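Local coordinates for designed helical repeat protein (Synthetic construct, PDB 5CWQ) that is a computationally designed helical repeat protein with no known natural function, built to stack helices into a compact, disulfide-linked repeat array, at residues A37-A51 with A66-V80. Sequence-based numbering, arbitrary orientation.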
loop_
_atom_site.group_PDB
_atom_site.type_symbol
_atom_site.label_atom_id
_atom_site.label_comp_id
_atom_site.label_asym_id
_atom_site.label_seq_id
_atom_site.Cartn_x
_atom_site.Cartn_y
_atom_site.Cartn_z
ATOM N N ALA A 37 7.069 -0.245 12.925
ATOM C CA ALA A 37 6.056 -0.229 11.877
ATOM C C ALA A 37 6.262 0.945 10.924
ATOM O O ALA A 37 6.124 0.802 9.707
ATOM C CB ALA A 37 4.666 -0.171 12.494
ATOM N N GLU A 38 6.591 2.105 11.480
ATOM C CA GLU A 38 6.833 3.298 10.677
ATOM C C GLU A 38 8.070 3.124 9.805
ATOM O O GLU A 38 8.112 3.598 8.671
ATOM C CB GLU A 38 6.988 4.526 11.576
ATOM C CG GLU A 38 5.676 5.007 12.177
ATOM C CD GLU A 38 5.867 6.072 13.241
ATOM O OE1 GLU A 38 7.021 6.303 13.661
ATOM O OE2 GLU A 38 4.858 6.675 13.659
ATOM N N ALA A 39 9.074 2.439 10.342
ATOM C CA ALA A 39 10.300 2.176 9.602
ATOM C C ALA A 39 10.031 1.224 8.438
ATOM O O ALA A 39 10.616 1.365 7.364
ATOM C CB ALA A 39 11.363 1.600 10.526
ATOM N N LEU A 40 9.138 0.263 8.653
ATOM C CA LEU A 40 8.798 -0.712 7.621
ATOM C C LEU A 40 8.012 -0.056 6.489
ATOM O O LEU A 40 8.118 -0.470 5.335
ATOM C CB LEU A 40 8.001 -1.875 8.223
ATOM C CG LEU A 40 8.786 -2.811 9.150
ATOM C CD1 LEU A 40 7.862 -3.830 9.798
ATOM C CD2 LEU A 40 9.915 -3.516 8.408
ATOM N N ILE A 41 7.225 0.964 6.819
ATOM C CA ILE A 41 6.544 1.758 5.799
ATOM C C ILE A 41 7.579 2.458 4.926
ATOM O O ILE A 41 7.421 2.547 3.708
ATOM C CB ILE A 41 5.594 2.808 6.421
ATOM C CG1 ILE A 41 4.425 2.111 7.117
ATOM C CG2 ILE A 41 5.060 3.770 5.350
ATOM C CD1 ILE A 41 3.571 3.035 7.958
ATOM N N GLU A 42 8.634 2.960 5.556
ATOM C CA GLU A 42 9.700 3.645 4.834
ATOM C C GLU A 42 10.459 2.667 3.942
ATOM O O GLU A 42 10.823 3.001 2.816
ATOM C CB GLU A 42 10.656 4.332 5.811
ATOM C CG GLU A 42 10.002 5.447 6.612
ATOM C CD GLU A 42 10.864 5.931 7.762
ATOM O OE1 GLU A 42 10.316 6.557 8.694
ATOM O OE2 GLU A 42 12.090 5.686 7.736
ATOM N N GLU A 43 10.693 1.460 4.449
ATOM C CA GLU A 43 11.320 0.414 3.649
ATOM C C GLU A 43 10.479 0.118 2.415
ATOM O O GLU A 43 11.000 0.042 1.302
ATOM C CB GLU A 43 11.511 -0.863 4.470
ATOM C CG GLU A 43 12.574 -0.754 5.547
ATOM C CD GLU A 43 12.825 -2.070 6.256
ATOM O OE1 GLU A 43 12.636 -3.131 5.625
ATOM O OE2 GLU A 43 13.209 -2.045 7.445
ATOM N N ALA A 44 9.175 -0.034 2.621
ATOM C CA ALA A 44 8.246 -0.327 1.537
ATOM C C ALA A 44 8.245 0.782 0.485
ATOM O O ALA A 44 8.162 0.509 -0.714
ATOM C CB ALA A 44 6.842 -0.535 2.094
ATOM N N ARG A 45 8.334 2.031 0.936
ATOM C CA ARG A 45 8.425 3.176 0.031
ATOM C C ARG A 45 9.672 3.081 -0.837
ATOM O O ARG A 45 9.621 3.307 -2.047
ATOM C CB ARG A 45 8.449 4.488 0.818
ATOM C CG ARG A 45 7.098 4.928 1.347
ATOM C CD ARG A 45 7.246 6.028 2.385
ATOM N NE ARG A 45 5.954 6.545 2.828
ATOM C CZ ARG A 45 5.776 7.287 3.917
ATOM N NH1 ARG A 45 6.806 7.600 4.693
ATOM N NH2 ARG A 45 4.561 7.712 4.239
ATOM N N ALA A 46 10.792 2.751 -0.203
ATOM C CA ALA A 46 12.065 2.619 -0.899
ATOM C C ALA A 46 12.014 1.471 -1.900
ATOM O O ALA A 46 12.515 1.589 -3.017
ATOM C CB ALA A 46 13.192 2.402 0.102
ATOM N N VAL A 47 11.405 0.361 -1.493
ATOM C CA VAL A 47 11.297 -0.812 -2.354
ATOM C C VAL A 47 10.403 -0.519 -3.556
ATOM O O VAL A 47 10.675 -0.986 -4.663
ATOM C CB VAL A 47 10.754 -2.034 -1.572
ATOM C CG1 VAL A 47 10.401 -3.179 -2.511
ATOM C CG2 VAL A 47 11.782 -2.502 -0.553
ATOM N N GLN A 48 9.340 0.253 -3.343
ATOM C CA GLN A 48 8.476 0.657 -4.446
ATOM C C GLN A 48 9.271 1.473 -5.458
ATOM O O GLN A 48 9.079 1.342 -6.667
ATOM C CB GLN A 48 7.281 1.470 -3.949
ATOM C CG GLN A 48 6.309 1.848 -5.065
ATOM C CD GLN A 48 5.310 2.913 -4.661
ATOM O OE1 GLN A 48 5.549 3.694 -3.740
ATOM N NE2 GLN A 48 4.179 2.949 -5.356
ATOM N N GLU A 49 10.164 2.317 -4.954
ATOM C CA GLU A 49 10.990 3.153 -5.814
ATOM C C GLU A 49 11.927 2.289 -6.656
ATOM O O GLU A 49 12.090 2.523 -7.850
ATOM C CB GLU A 49 11.790 4.156 -4.981
ATOM C CG GLU A 49 12.393 5.289 -5.791
ATOM C CD GLU A 49 13.113 6.310 -4.926
ATOM O OE1 GLU A 49 12.984 6.239 -3.685
ATOM O OE2 GLU A 49 13.809 7.184 -5.489
ATOM N N LEU A 50 12.530 1.282 -6.029
ATOM C CA LEU A 50 13.416 0.357 -6.733
ATOM C C LEU A 50 12.672 -0.394 -7.833
ATOM O O LEU A 50 13.206 -0.610 -8.921
ATOM C CB LEU A 50 14.039 -0.640 -5.752
ATOM C CG LEU A 50 15.032 -0.068 -4.739
ATOM C CD1 LEU A 50 15.326 -1.091 -3.648
ATOM C CD2 LEU A 50 16.318 0.365 -5.425
ATOM N N ALA A 51 11.438 -0.791 -7.543
ATOM C CA ALA A 51 10.620 -1.517 -8.508
ATOM C C ALA A 51 10.311 -0.650 -9.725
ATOM O O ALA A 51 10.374 -1.114 -10.863
ATOM C CB ALA A 51 9.333 -1.994 -7.855
ATOM N N ALA A 66 13.903 -6.364 -6.411
ATOM C CA ALA A 66 12.940 -5.496 -5.743
ATOM C C ALA A 66 11.810 -6.319 -5.133
ATOM O O ALA A 66 11.349 -6.036 -4.026
ATOM C CB ALA A 66 12.381 -4.465 -6.721
ATOM N N SER A 67 11.369 -7.340 -5.860
ATOM C CA SER A 67 10.295 -8.209 -5.395
ATOM C C SER A 67 10.733 -9.003 -4.168
ATOM O O SER A 67 9.969 -9.163 -3.212
ATOM C CB SER A 67 9.860 -9.160 -6.510
ATOM O OG SER A 67 8.682 -9.860 -6.153
ATOM N N GLU A 68 11.965 -9.503 -4.207
ATOM C CA GLU A 68 12.543 -10.220 -3.077
ATOM C C GLU A 68 12.578 -9.321 -1.849
ATOM O O GLU A 68 12.279 -9.757 -0.737
ATOM C CB GLU A 68 13.953 -10.712 -3.416
ATOM C CG GLU A 68 13.989 -11.832 -4.451
ATOM C CD GLU A 68 15.377 -12.068 -5.023
ATOM O OE1 GLU A 68 16.353 -11.499 -4.489
ATOM O OE2 GLU A 68 15.490 -12.823 -6.012
ATOM N N LYS A 69 12.936 -8.059 -2.061
ATOM C CA LYS A 69 13.002 -7.098 -0.970
ATOM C C LYS A 69 11.604 -6.733 -0.478
ATOM O O LYS A 69 11.397 -6.525 0.718
ATOM C CB LYS A 69 13.761 -5.846 -1.411
ATOM C CG LYS A 69 15.253 -6.084 -1.594
ATOM C CD LYS A 69 15.981 -4.830 -2.036
ATOM C CE LYS A 69 17.471 -5.094 -2.201
ATOM N NZ LYS A 69 18.231 -3.864 -2.559
ATOM N N ALA A 70 10.647 -6.664 -1.400
ATOM C CA ALA A 70 9.259 -6.379 -1.046
ATOM C C ALA A 70 8.673 -7.514 -0.216
ATOM O O ALA A 70 7.933 -7.281 0.741
ATOM C CB ALA A 70 8.419 -6.158 -2.303
ATOM N N GLN A 71 9.005 -8.744 -0.595
ATOM C CA GLN A 71 8.517 -9.922 0.109
ATOM C C GLN A 71 9.034 -9.935 1.541
ATOM O O GLN A 71 8.338 -10.368 2.460
ATOM C CB GLN A 71 8.948 -11.200 -0.618
ATOM C CG GLN A 71 8.469 -12.487 0.037
ATOM C CD GLN A 71 6.956 -12.596 0.073
ATOM O OE1 GLN A 71 6.261 -12.009 -0.757
ATOM N NE2 GLN A 71 6.440 -13.346 1.038
ATOM N N ARG A 72 10.259 -9.452 1.718
ATOM C CA ARG A 72 10.894 -9.412 3.029
ATOM C C ARG A 72 10.191 -8.410 3.944
ATOM O O ARG A 72 9.888 -8.721 5.094
ATOM C CB ARG A 72 12.378 -9.064 2.889
ATOM C CG ARG A 72 13.130 -8.996 4.209
ATOM C CD ARG A 72 14.618 -8.780 3.989
ATOM N NE ARG A 72 15.323 -8.507 5.238
ATOM C CZ ARG A 72 16.634 -8.302 5.329
ATOM N NH1 ARG A 72 17.394 -8.339 4.242
ATOM N NH2 ARG A 72 17.187 -8.059 6.510
ATOM N N VAL A 73 9.933 -7.213 3.425
ATOM C CA VAL A 73 9.213 -6.187 4.177
ATOM C C VAL A 73 7.825 -6.696 4.547
ATOM O O VAL A 73 7.352 -6.487 5.664
ATOM C CB VAL A 73 9.086 -4.875 3.370
ATOM C CG1 VAL A 73 8.220 -3.856 4.106
ATOM C CG2 VAL A 73 10.456 -4.290 3.096
ATOM N N LEU A 74 7.184 -7.364 3.593
ATOM C CA LEU A 74 5.864 -7.943 3.793
ATOM C C LEU A 74 5.848 -8.908 4.976
ATOM O O LEU A 74 5.005 -8.798 5.866
ATOM C CB LEU A 74 5.415 -8.658 2.517
ATOM C CG LEU A 74 4.171 -9.544 2.598
ATOM C CD1 LEU A 74 2.984 -8.758 3.106
ATOM C CD2 LEU A 74 3.868 -10.140 1.236
ATOM N N GLU A 75 6.789 -9.846 4.984
ATOM C CA GLU A 75 6.859 -10.855 6.033
ATOM C C GLU A 75 7.168 -10.237 7.396
ATOM O O GLU A 75 6.628 -10.666 8.417
ATOM C CB GLU A 75 7.909 -11.906 5.674
ATOM C CG GLU A 75 7.486 -12.795 4.510
ATOM C CD GLU A 75 8.643 -13.529 3.860
ATOM O OE1 GLU A 75 9.809 -13.186 4.141
ATOM O OE2 GLU A 75 8.383 -14.451 3.058
ATOM N N GLU A 76 8.030 -9.225 7.413
ATOM C CA GLU A 76 8.349 -8.530 8.656
ATOM C C GLU A 76 7.134 -7.766 9.170
ATOM O O GLU A 76 6.844 -7.779 10.365
ATOM C CB GLU A 76 9.532 -7.578 8.459
ATOM C CG GLU A 76 10.862 -8.293 8.274
ATOM C CD GLU A 76 12.043 -7.344 8.176
ATOM O OE1 GLU A 76 11.993 -6.251 8.782
ATOM O OE2 GLU A 76 13.026 -7.695 7.490
ATOM N N ALA A 77 6.418 -7.112 8.261
ATOM C CA ALA A 77 5.245 -6.337 8.641
ATOM C C ALA A 77 4.119 -7.259 9.112
ATOM O O ALA A 77 3.327 -6.887 9.977
ATOM C CB ALA A 77 4.782 -5.466 7.480
ATOM N N ARG A 78 4.058 -8.463 8.546
ATOM C CA ARG A 78 3.109 -9.480 9.000
ATOM C C ARG A 78 3.352 -9.842 10.461
ATOM O O ARG A 78 2.409 -10.031 11.231
ATOM C CB ARG A 78 3.213 -10.742 8.144
ATOM C CG ARG A 78 2.480 -10.686 6.818
ATOM C CD ARG A 78 2.790 -11.926 5.991
ATOM N NE ARG A 78 2.036 -11.975 4.741
ATOM C CZ ARG A 78 2.245 -12.868 3.777
ATOM N NH1 ARG A 78 3.192 -13.788 3.912
ATOM N NH2 ARG A 78 1.510 -12.840 2.673
ATOM N N LYS A 79 4.621 -9.950 10.834
ATOM C CA LYS A 79 4.988 -10.295 12.200
ATOM C C LYS A 79 4.591 -9.171 13.157
ATOM O O LYS A 79 4.070 -9.424 14.242
ATOM C CB LYS A 79 6.488 -10.575 12.298
ATOM C CG LYS A 79 6.936 -11.108 13.649
ATOM C CD LYS A 79 8.449 -11.264 13.707
ATOM C CE LYS A 79 8.902 -11.861 15.033
ATOM N NZ LYS A 79 10.388 -11.915 15.150
ATOM N N VAL A 80 4.837 -7.932 12.745
ATOM C CA VAL A 80 4.503 -6.775 13.569
ATOM C C VAL A 80 2.996 -6.683 13.786
ATOM O O VAL A 80 2.540 -6.329 14.874
ATOM C CB VAL A 80 5.018 -5.462 12.934
ATOM C CG1 VAL A 80 4.552 -4.242 13.731
ATOM C CG2 VAL A 80 6.534 -5.483 12.845
HETATM O O HOH W 1 13.807 -4.288 8.433
HETATM O O HOH W 2 14.069 -5.566 4.999
#
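V47 and V73, each with CG1 anti to the backbone N (chi1 170° and 175°) and CB directed at the partner helix, spread both methyls over it as reciprocal knobs. V47 sits in the hole of A66, K69, A70 and V73, its CG1 3.6 Å from A70 CB. V73 fills the hole of L40, E43, A44 and V47, with CG1 3.6 Å from L40 O. L40 crosses E76 at about a right angle. Its CD1 meets V80 CG2 at 3.7 Å, and its CD2 touches E76 OE1. With an alanine at L40, V80 and A77 would probably lose their main apolar partner here, and a gap would open beside E76. E43 and E76 bring like charges together, OE1 to OE1 at 4.5 Å. Water 1 donates to E43 OE2 and to E76 OE1 (2.7 Å). From helix 5-30, S24 hydrogen-bonds E43 and R28 salt-bridges E76. Within 66-80, R72 NE adds a weak salt-bridge bond to E76 OE2. Segments 37-51 and 66-80, axes 9.1 Å apart at 163°, lie on consecutive helices 33-57 and 60-86, an antiparallel hairpin. The chemistry implies an apolar, alanine-lined seam with a hydrated acidic margin, where R28 and R72 probably offset the carboxylate repulsion.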